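Putative Acetyltransferase (Pyrococcus horikoshii, PDB 3DDD) binds coenzyme A and probably transfers acyl groups, as a member of the GNAT acetyltransferase family. Local coordinates at residues 35-40 and 48-53; 57-62 and 190-195. All coordinates share one frame; numbering follows the deposited sequence.

Contact 1 of 2, residues 35-40 and 48-53; sequences SIFIDA and ESVKSS. With COA (coenzyme A), chain B.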
ATOM      1  N   SER A  35       4.589 -15.564  -7.031  1.00 35.75           N
ATOM      2  CA  SER A  35       5.180 -16.716  -6.334  1.00 36.20           C
ATOM      3  C   SER A  35       6.092 -16.293  -5.177  1.00 35.41           C
ATOM      4  O   SER A  35       6.029 -16.858  -4.083  1.00 35.63           O
ATOM      5  CB  SER A  35       5.978 -17.565  -7.317  1.00 36.85           C
ATOM      6  OG  SER A  35       5.086 -18.194  -8.231  1.00 37.00           O
ATOM      7  N   ILE A  36       6.921 -15.285  -5.415  1.00 34.41           N
ATOM      8  CA  ILE A  36       7.738 -14.722  -4.350  1.00 34.90           C
ATOM      9  C   ILE A  36       6.847 -14.247  -3.221  1.00 37.45           C
ATOM     10  O   ILE A  36       7.114 -14.556  -2.037  1.00 38.89           O
ATOM     11  CB  ILE A  36       8.625 -13.553  -4.811  1.00 32.99           C
ATOM     12  CG1 ILE A  36       9.728 -14.068  -5.740  1.00 32.30           C
ATOM     13  CG2 ILE A  36       9.255 -12.886  -3.606  1.00 26.02           C
ATOM     14  CD1 ILE A  36      10.129 -13.101  -6.784  1.00 25.01           C
ATOM     15  N   PHE A  37       5.785 -13.518  -3.577  1.00 38.07           N
ATOM     16  CA  PHE A  37       4.950 -12.877  -2.561  1.00 38.32           C
ATOM     17  C   PHE A  37       4.229 -13.913  -1.694  1.00 38.46           C
ATOM     18  O   PHE A  37       4.183 -13.759  -0.501  1.00 36.79           O
ATOM     19  CB  PHE A  37       3.944 -11.902  -3.168  1.00 36.82           C
ATOM     20  CG  PHE A  37       2.972 -11.369  -2.168  1.00 36.90           C
ATOM     21  CD1 PHE A  37       3.265 -10.239  -1.438  1.00 39.80           C
ATOM     22  CD2 PHE A  37       1.772 -12.022  -1.926  1.00 39.90           C
ATOM     23  CE1 PHE A  37       2.366  -9.747  -0.503  1.00 40.56           C
ATOM     24  CE2 PHE A  37       0.876 -11.539  -1.001  1.00 34.18           C
ATOM     25  CZ  PHE A  37       1.165 -10.409  -0.288  1.00 38.54           C
ATOM     26  N   ILE A  38       3.706 -14.969  -2.322  1.00 40.70           N
ATOM     27  CA  ILE A  38       2.936 -16.012  -1.658  1.00 38.46           C
ATOM     28  C   ILE A  38       3.822 -16.837  -0.718  1.00 38.92           C
ATOM     29  O   ILE A  38       3.410 -17.175   0.388  1.00 39.54           O
ATOM     30  CB  ILE A  38       2.245 -16.923  -2.722  1.00 38.28           C
ATOM     31  CG1 ILE A  38       1.043 -16.188  -3.345  1.00 34.96           C
ATOM     32  CG2 ILE A  38       1.793 -18.238  -2.124  1.00 35.22           C
ATOM     33  CD1 ILE A  38       0.428 -16.973  -4.504  1.00 41.59           C
ATOM     34  N   ASP A  39       5.015 -17.198  -1.185  1.00 38.05           N
ATOM     35  CA  ASP A  39       6.079 -17.726  -0.326  1.00 37.75           C
ATOM     36  C   ASP A  39       6.416 -16.752   0.838  1.00 39.13           C
ATOM     37  O   ASP A  39       6.177 -17.050   2.021  1.00 41.17           O
ATOM     38  CB  ASP A  39       7.299 -18.050  -1.188  1.00 37.77           C
ATOM     39  CG  ASP A  39       8.416 -18.700  -0.417  1.00 36.89           C
ATOM     40  OD1 ASP A  39       8.593 -18.396   0.772  1.00 35.22           O
ATOM     41  OD2 ASP A  39       9.151 -19.505  -1.002  1.00 34.35           O
ATOM     42  N   ALA A  40       6.925 -15.580   0.519  1.00 38.60           N
ATOM     43  CA  ALA A  40       7.392 -14.690   1.561  1.00 41.09           C
ATOM     44  C   ALA A  40       6.307 -14.404   2.626  1.00 41.11           C
ATOM     45  O   ALA A  40       6.590 -14.420   3.804  1.00 43.76           O
ATOM     46  CB  ALA A  40       7.946 -13.381   0.945  1.00 40.56           C
ATOM     47  N   GLU A  48      -4.983 -15.505  -7.954  1.00 44.54           N
ATOM     48  CA  GLU A  48      -5.527 -14.452  -8.789  1.00 44.76           C
ATOM     49  C   GLU A  48      -5.649 -13.142  -8.031  1.00 43.95           C
ATOM     50  O   GLU A  48      -5.517 -12.057  -8.574  1.00 44.61           O
ATOM     51  CB  GLU A  48      -6.911 -14.912  -9.289  1.00 46.23           C
ATOM     52  CG  GLU A  48      -7.590 -13.991 -10.295  1.00 47.85           C
ATOM     53  CD  GLU A  48      -8.206 -12.753  -9.660  1.00 52.99           C
ATOM     54  OE1 GLU A  48      -8.574 -12.797  -8.460  1.00 48.94           O
ATOM     55  OE2 GLU A  48      -8.312 -11.729 -10.376  1.00 56.75           O
ATOM     56  N   SER A  49      -5.913 -13.249  -6.753  1.00 46.85           N
ATOM     57  CA  SER A  49      -5.993 -12.085  -5.899  1.00 46.38           C
ATOM     58  C   SER A  49      -4.700 -11.260  -5.985  1.00 46.56           C
ATOM     59  O   SER A  49      -4.729 -10.039  -6.192  1.00 48.18           O
ATOM     60  CB  SER A  49      -6.235 -12.576  -4.471  1.00 47.62           C
ATOM     61  OG  SER A  49      -6.832 -11.562  -3.725  1.00 58.50           O
ATOM     62  N   VAL A  50      -3.565 -11.940  -5.805  1.00 45.80           N
ATOM     63  CA  VAL A  50      -2.238 -11.303  -5.804  1.00 42.14           C
ATOM     64  C   VAL A  50      -1.872 -10.854  -7.226  1.00 41.24           C
ATOM     65  O   VAL A  50      -1.363  -9.762  -7.410  1.00 42.98           O
ATOM     66  CB  VAL A  50      -1.125 -12.257  -5.251  1.00 42.05           C
ATOM     67  CG1 VAL A  50       0.178 -11.491  -4.937  1.00 35.63           C
ATOM     68  CG2 VAL A  50      -1.624 -12.998  -4.001  1.00 43.36           C
ATOM     69  N   LYS A  51      -2.166 -11.682  -8.221  1.00 39.63           N
ATOM     70  CA  LYS A  51      -1.858 -11.368  -9.614  1.00 42.20           C
ATOM     71  C   LYS A  51      -2.509 -10.045 -10.059  1.00 43.86           C
ATOM     72  O   LYS A  51      -1.868  -9.184 -10.653  1.00 44.51           O
ATOM     73  CB  LYS A  51      -2.315 -12.506 -10.537  1.00 41.95           C
ATOM     74  CG  LYS A  51      -2.095 -12.172 -12.006  1.00 47.66           C
ATOM     75  CD  LYS A  51      -1.833 -13.382 -12.870  1.00 53.47           C
ATOM     76  CE  LYS A  51      -2.972 -13.666 -13.813  1.00 64.54           C
ATOM     77  NZ  LYS A  51      -2.885 -12.793 -15.006  1.00 63.47           N
ATOM     78  N   SER A  52      -3.788  -9.887  -9.751  1.00 44.76           N
ATOM     79  CA  SER A  52      -4.495  -8.672 -10.107  1.00 44.75           C
ATOM     80  C   SER A  52      -3.963  -7.461  -9.358  1.00 42.58           C
ATOM     81  O   SER A  52      -3.875  -6.370  -9.921  1.00 41.73           O
ATOM     82  CB  SER A  52      -5.989  -8.855  -9.869  1.00 46.68           C
ATOM     83  OG  SER A  52      -6.446  -9.874 -10.743  1.00 43.98           O
ATOM     84  N   SER A  53      -3.576  -7.650  -8.104  1.00 40.64           N
ATOM     85  CA  SER A  53      -3.017  -6.551  -7.326  1.00 40.01           C
ATOM     86  C   SER A  53      -1.710  -6.057  -7.956  1.00 38.90           C
ATOM     87  O   SER A  53      -1.474  -4.872  -8.041  1.00 42.25           O
ATOM     88  CB  SER A  53      -2.780  -7.000  -5.888  1.00 42.03           C
ATOM     89  OG  SER A  53      -2.438  -5.907  -5.068  1.00 47.41           O
TER
HETATM   90  N1A COA B 300      12.755 -11.325  12.065  1.00 36.60           N
HETATM   91  C2A COA B 300      13.258 -10.122  12.493  1.00 33.67           C
HETATM   92  N3A COA B 300      14.044  -9.372  11.643  1.00 40.05           N
HETATM   93  C4A COA B 300      14.303  -9.856  10.393  1.00 28.01           C
HETATM   94  C5A COA B 300      13.793 -11.052   9.938  1.00 37.46           C
HETATM   95  C6A COA B 300      13.017 -11.792  10.797  1.00 40.06           C
HETATM   96  N6A COA B 300      12.827 -13.051  10.469  1.00 28.63           N
HETATM   97  N7A COA B 300      14.201 -11.282   8.669  1.00 31.82           N
HETATM   98  C8A COA B 300      14.946 -10.218   8.306  1.00 33.13           C
HETATM   99  N9A COA B 300      15.006  -9.337   9.364  1.00 25.62           N
HETATM  100  C1B COA B 300      15.572  -7.977   9.389  1.00 34.14           C
HETATM  101  C2B COA B 300      16.810  -7.933  10.277  1.00 34.14           C
HETATM  102  O2B COA B 300      17.013  -6.679  10.859  1.00 34.37           O
HETATM  103  C3B COA B 300      17.902  -8.182   9.273  1.00 37.67           C
HETATM  104  O3B COA B 300      19.123  -7.744   9.762  1.00 40.81           O
HETATM  105  P3B COA B 300      20.071  -8.698  10.642  1.00 47.84           P
HETATM  106  O7A COA B 300      21.447  -8.051  10.736  1.00 46.72           O
HETATM  107  O8A COA B 300      20.198 -10.006   9.915  1.00 36.01           O
HETATM  108  O9A COA B 300      19.547  -8.695  12.038  1.00 43.05           O
HETATM  109  C4B COA B 300      17.380  -7.349   8.129  1.00 35.57           C
HETATM  110  O4B COA B 300      16.009  -7.672   8.090  1.00 35.65           O
HETATM  111  C5B COA B 300      18.044  -7.597   6.791  1.00 33.83           C
HETATM  112  O5B COA B 300      18.092  -8.963   6.553  1.00 35.29           O
HETATM  113  P1A COA B 300      18.037  -9.468   5.043  1.00 33.02           P
HETATM  114  O1A COA B 300      18.729 -10.803   4.961  1.00 40.03           O
HETATM  115  O2A COA B 300      18.637  -8.490   4.070  1.00 28.34           O
HETATM  116  O3A COA B 300      16.449  -9.558   4.838  1.00 35.85           O
HETATM  117  P2A COA B 300      15.751 -10.669   3.914  1.00 29.55           P
HETATM  118  O4A COA B 300      16.466 -11.062   2.671  1.00 32.08           O
HETATM  119  O5A COA B 300      15.407 -11.876   4.770  1.00 39.24           O
HETATM  120  O6A COA B 300      14.331  -9.961   3.578  1.00 34.25           O
HETATM  121  CBP COA B 300      12.070  -9.263   4.403  1.00 42.18           C
HETATM  122  CCP COA B 300      13.598  -9.348   4.624  1.00 38.04           C
HETATM  123  CDP COA B 300      11.830  -8.883   2.942  1.00 30.87           C
HETATM  124  CEP COA B 300      11.561  -8.133   5.312  1.00 38.17           C
HETATM  125  CAP COA B 300      11.239 -10.464   4.900  1.00 44.71           C
HETATM  126  OAP COA B 300      12.015 -11.515   5.380  1.00 49.69           O
HETATM  127  C9P COA B 300      10.149 -11.000   3.999  1.00 37.44           C
HETATM  128  O9P COA B 300      10.275 -11.257   2.662  1.00 30.50           O
HETATM  129  N8P COA B 300       8.970 -11.255   4.520  1.00 52.59           N
HETATM  130  C7P COA B 300       7.815 -10.803   3.796  1.00 58.47           C
HETATM  131  C6P COA B 300       6.701 -10.356   4.700  1.00 57.27           C
HETATM  132  C5P COA B 300       7.185  -9.487   5.810  1.00 64.31           C
HETATM  133  O5P COA B 300       6.875  -9.876   6.965  1.00 61.92           O
HETATM  134  N4P COA B 300       7.921  -8.379   5.503  1.00 72.49           N
HETATM  135  C3P COA B 300       7.763  -7.435   4.371  1.00 65.62           C
HETATM  136  C2P COA B 300       6.888  -6.164   4.594  1.00 64.57           C
HETATM  137  S1P COA B 300       7.573  -4.752   5.549  1.00 49.23           S

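Contact 2 of 2, residues 57-62 and 190-195; sequences SLEVQP and YMRRGA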
ATOM      1  N   SER A  57      -0.166  -2.543  -9.573  1.00 40.35           N
ATOM      2  CA  SER A  57       1.090  -1.943  -9.113  1.00 40.62           C
ATOM      3  C   SER A  57       1.992  -1.537 -10.273  1.00 40.32           C
ATOM      4  O   SER A  57       2.481  -0.419 -10.305  1.00 39.19           O
ATOM      5  CB  SER A  57       1.817  -2.903  -8.166  1.00 42.25           C
ATOM      6  OG  SER A  57       1.007  -3.145  -7.016  1.00 42.76           O
ATOM      7  N   LEU A  58       2.194  -2.430 -11.235  1.00 38.89           N
ATOM      8  CA  LEU A  58       2.987  -2.107 -12.410  1.00 39.79           C
ATOM      9  C   LEU A  58       2.341  -1.048 -13.323  1.00 40.42           C
ATOM     10  O   LEU A  58       3.053  -0.379 -14.048  1.00 42.95           O
ATOM     11  CB  LEU A  58       3.349  -3.366 -13.222  1.00 39.49           C
ATOM     12  CG  LEU A  58       4.308  -4.368 -12.580  1.00 41.20           C
ATOM     13  CD1 LEU A  58       4.598  -5.558 -13.509  1.00 36.62           C
ATOM     14  CD2 LEU A  58       5.594  -3.686 -12.130  1.00 41.33           C
ATOM     15  N   GLU A  59       1.019  -0.912 -13.334  1.00 38.32           N
ATOM     16  CA  GLU A  59       0.396   0.238 -13.989  1.00 39.89           C
ATOM     17  C   GLU A  59       0.711   1.553 -13.252  1.00 37.77           C
ATOM     18  O   GLU A  59       0.928   2.582 -13.865  1.00 35.48           O
ATOM     19  CB  GLU A  59      -1.126   0.077 -14.067  1.00 37.76           C
ATOM     20  CG  GLU A  59      -1.600  -0.554 -15.341  1.00 45.01           C
ATOM     21  CD  GLU A  59      -3.112  -0.641 -15.438  1.00 48.10           C
ATOM     22  OE1 GLU A  59      -3.832   0.183 -14.801  1.00 51.27           O
ATOM     23  OE2 GLU A  59      -3.575  -1.552 -16.168  1.00 64.30           O
ATOM     24  N   VAL A  60       0.661   1.514 -11.926  1.00 38.86           N
ATOM     25  CA  VAL A  60       0.969   2.681 -11.108  1.00 38.62           C
ATOM     26  C   VAL A  60       2.446   3.078 -11.293  1.00 37.49           C
ATOM     27  O   VAL A  60       2.771   4.261 -11.447  1.00 35.65           O
ATOM     28  CB  VAL A  60       0.569   2.414  -9.632  1.00 41.51           C
ATOM     29  CG1 VAL A  60       1.019   3.520  -8.700  1.00 38.38           C
ATOM     30  CG2 VAL A  60      -0.982   2.224  -9.549  1.00 34.11           C
ATOM     31  N   GLN A  61       3.343   2.102 -11.320  1.00 35.70           N
ATOM     32  CA  GLN A  61       4.769   2.404 -11.457  1.00 31.30           C
ATOM     33  C   GLN A  61       5.446   1.363 -12.321  1.00 32.79           C
ATOM     34  O   GLN A  61       5.987   0.377 -11.822  1.00 32.23           O
ATOM     35  CB  GLN A  61       5.429   2.524 -10.086  1.00 30.95           C
ATOM     36  CG  GLN A  61       6.779   3.282 -10.109  1.00 26.54           C
ATOM     37  CD  GLN A  61       6.633   4.770 -10.407  1.00 39.95           C
ATOM     38  OE1 GLN A  61       5.945   5.490  -9.693  1.00 38.11           O
ATOM     39  NE2 GLN A  61       7.302   5.232 -11.456  1.00 34.23           N
ATOM     40  N   PRO A  62       5.350   1.534 -13.654  1.00 31.46           N
ATOM     41  CA  PRO A  62       5.878   0.506 -14.572  1.00 29.98           C
ATOM     42  C   PRO A  62       7.324   0.102 -14.370  1.00 33.72           C
ATOM     43  O   PRO A  62       7.677  -1.064 -14.595  1.00 38.32           O
ATOM     44  CB  PRO A  62       5.645   1.116 -15.960  1.00 30.12           C
ATOM     45  CG  PRO A  62       4.438   2.028 -15.763  1.00 29.50           C
ATOM     46  CD  PRO A  62       4.644   2.627 -14.368  1.00 28.78           C
ATOM     47  N   TYR A 190      -7.155   1.295  -9.851  1.00 35.16           N
ATOM     48  CA  TYR A 190      -8.101   0.434  -9.153  1.00 34.15           C
ATOM     49  C   TYR A 190      -9.523   0.488  -9.707  1.00 33.94           C
ATOM     50  O   TYR A 190     -10.205  -0.537  -9.804  1.00 34.82           O
ATOM     51  CB  TYR A 190      -8.120   0.756  -7.656  1.00 34.27           C
ATOM     52  CG  TYR A 190      -7.010   0.078  -6.908  1.00 36.58           C
ATOM     53  CD1 TYR A 190      -7.140  -1.236  -6.489  1.00 41.31           C
ATOM     54  CD2 TYR A 190      -5.824   0.741  -6.637  1.00 36.49           C
ATOM     55  CE1 TYR A 190      -6.122  -1.883  -5.818  1.00 44.51           C
ATOM     56  CE2 TYR A 190      -4.791   0.123  -5.961  1.00 43.36           C
ATOM     57  CZ  TYR A 190      -4.940  -1.194  -5.551  1.00 46.19           C
ATOM     58  OH  TYR A 190      -3.919  -1.809  -4.884  1.00 43.42           O
HETATM   59  N   MSE A 191      -9.970   1.681 -10.050  1.00 35.00           N
HETATM   60  CA  MSE A 191     -11.270   1.860 -10.644  1.00 33.43           C
HETATM   61  C   MSE A 191     -11.332   1.242 -12.037  1.00 35.93           C
HETATM   62  O   MSE A 191     -12.394   0.742 -12.429  1.00 39.35           O
HETATM   63  CB  MSE A 191     -11.673   3.325 -10.653  1.00 31.40           C
HETATM   64  CG  MSE A 191     -12.000   3.867  -9.287  1.00 36.01           C
HETATM   65 SE   MSE A 191     -12.122   5.820  -9.207  0.75 33.40          SE
HETATM   66  CE  MSE A 191     -13.750   6.002 -10.306  1.00 34.27           C
ATOM     67  N   ARG A 192     -10.228   1.209 -12.783  1.00 37.29           N
ATOM     68  CA  ARG A 192     -10.254   0.421 -14.050  1.00 37.36           C
ATOM     69  C   ARG A 192     -10.538  -1.071 -13.816  1.00 39.84           C
ATOM     70  O   ARG A 192     -11.070  -1.743 -14.713  1.00 41.34           O
ATOM     71  CB  ARG A 192      -8.987   0.608 -14.871  1.00 35.99           C
ATOM     72  CG  ARG A 192      -8.878   2.036 -15.474  1.00 35.15           C
ATOM     73  CD  ARG A 192      -7.790   2.132 -16.540  1.00 36.11           C
ATOM     74  NE  ARG A 192      -6.456   2.067 -15.949  1.00 34.22           N
ATOM     75  CZ  ARG A 192      -5.853   3.123 -15.413  1.00 41.61           C
ATOM     76  NH1 ARG A 192      -6.475   4.292 -15.404  1.00 38.12           N
ATOM     77  NH2 ARG A 192      -4.648   3.013 -14.867  1.00 42.05           N
ATOM     78  N   ARG A 193     -10.227  -1.583 -12.615  1.00 38.48           N
ATOM     79  CA  ARG A 193     -10.448  -2.989 -12.304  1.00 40.73           C
ATOM     80  C   ARG A 193     -11.689  -3.273 -11.488  1.00 39.86           C
ATOM     81  O   ARG A 193     -11.831  -4.365 -10.973  1.00 40.51           O
ATOM     82  CB  ARG A 193      -9.278  -3.563 -11.540  1.00 41.40           C
ATOM     83  CG  ARG A 193      -7.979  -3.184 -12.077  1.00 50.14           C
ATOM     84  CD  ARG A 193      -7.333  -4.270 -12.844  1.00 61.66           C
ATOM     85  NE  ARG A 193      -6.097  -3.729 -13.390  1.00 69.76           N
ATOM     86  CZ  ARG A 193      -5.194  -4.436 -14.048  1.00 73.18           C
ATOM     87  NH1 ARG A 193      -5.343  -5.757 -14.209  1.00 71.78           N
ATOM     88  NH2 ARG A 193      -4.124  -3.804 -14.521  1.00 68.28           N
ATOM     89  N   GLY A 194     -12.548  -2.289 -11.316  1.00 38.71           N
ATOM     90  CA  GLY A 194     -13.852  -2.526 -10.743  1.00 37.85           C
ATOM     91  C   GLY A 194     -14.057  -1.928  -9.377  1.00 38.36           C
ATOM     92  O   GLY A 194     -15.156  -2.025  -8.836  1.00 38.96           O
ATOM     93  N   ALA A 195     -13.015  -1.302  -8.827  1.00 34.99           N
ATOM     94  CA  ALA A 195     -13.102  -0.655  -7.526  1.00 32.77           C
ATOM     95  C   ALA A 195     -14.172   0.417  -7.596  1.00 33.45           C
ATOM     96  O   ALA A 195     -14.318   1.064  -8.620  1.00 32.16           O
ATOM     97  CB  ALA A 195     -11.754  -0.050  -7.124  1.00 30.04           C
TER
HETATM   98  O   HOH W   1      -6.055  -0.670 -17.020  1.00 41.28           O
HETATM   99  O   HOH W   2      -5.902  -1.135 -13.826  1.00 44.58           O

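Contact 1 of 2, residues 35-40 and 48-53
Phe37 and Val50 meet because each sends a branch anti to its own backbone nitrogen. The ring carbon CG of Phe37 stands so at chi1 173°, and Val50 CG1 does the same at chi1 -166°. Ring and methyl thereby face each other between helices 30-41 and 47-60. The ring touches through its CD2 side. Phe37 CD2 lies 3.4 Å from Val50 CG1, and the same methyl is 3.9 Å from Phe37 CG. The methyl comes up obliquely to the ring plane. The second methyl, Val50 CG2, is a little farther away, 4.1 Å from Phe37 CD2. It turns its reach to Ile38 as well, with Ile38 CG1 at 4.2 Å. Val50 is buried, and within 35-40 it is met by Phe37 and Ile38. No hydrogen bond crosses here, and the join is wholly apolar. The backbones stay well apart, with 8.0 Å between Phe37 CA and Val50 CA. Val34 and Phe43 also touch Val50, and Tyr41 stacks on the Phe37 ring. With an alanine in place of Phe37, Val50 CG1 would probably lose its closest partner in 35-40 and Tyr41 its stacking ring. On helix 47-60, Ser52 OG donates to Glu48 OE2 over 2.7 Å, from above the carboxylate plane, and Arg210 pairs with the same oxygen. One turn on from Phe37, Ala40 CB approaches coenzyme A, 3.6 Å from its O9P. Coenzyme A is held further by Val94, Arg100, Gly102, Gly104, Thr105 and Lys136. This is the pair of consecutive helices that follows the first strand in the GNAT fold, with the first of the two helices lining the coenzyme A pocket.

Contact 2 of 2, residues 57-62 and 190-195
Glu59 is gripped by Arg192 and Arg193 in a salt-bridge network that joins the ends of helices 47-60 and 184-192. Each carboxylate oxygen has its own arginine. Arg192 NH2 donates to Glu59 OE1 over 2.9 Å, and the N-H points nearly straight at it, at 162°. The oxygen lies at the edge of the Arg192 guanidinium, in its plane, but the donor sits above the carboxylate plane. Arg192 NE adds a weak bond to the same Glu59 OE1 at 3.4 Å. The other oxygen, Glu59 OE2, lies 2.8 Å from Arg193 NH2. That bond is short but badly bent and so weak, and the two flat groups are 40° apart. Two waters bind the cluster crosswise. The first donates to Glu59 OE2 and accepts from Arg192 NE. The second donates to Glu59 OE1 and accepts from Arg193 NE at 2.6 Å. Each water thus ties an arginine to the oxygen that its direct salt bridge does not use. The Glu59 chain runs extended beyond CG, which carries the carboxylate out to the arginines. The Arg192 chain bends at chi3, -72°, and brings its NE and NH2 side to OE1. Glu55 lies one turn before Glu59 and forms a salt bridge with Arg193 NH1, so a second acid is likely to offset part of the paired positive charge. Beside the cluster, Val60 packs on Val186 and Ala189, and Ile56 touches Tyr190 and Arg193. The two arginines sit where helix 184-192 ends. Gly194, at positive phi, is the C-prime residue of a Schellman motif. Its N bonds to the O of Met191, a selenomethionine here, and Tyr190 O accepts from Arg193 N and Ala195 N, which reach it from opposite faces of its plane.

Overall arrangement
Contacts 1 and 2 both use helix 47-60 and come in series along the chain, with centres about 15 Å apart. Contact 1 is local: only seven residues separate its segments, and both belong to the first GNAT region of the chain. Contact 2 spans 127 residues and reaches helix 184-192, in the second GNAT region. One helix therefore packs near its start against the coenzyme A-lining helix 30-41, and at its end meets the other GNAT region. The first join is apolar and partly buried. The second is charged and at the surface, away from the coenzyme A site. Helix 47-60 thus links the coenzyme A-binding part to the C-terminal part.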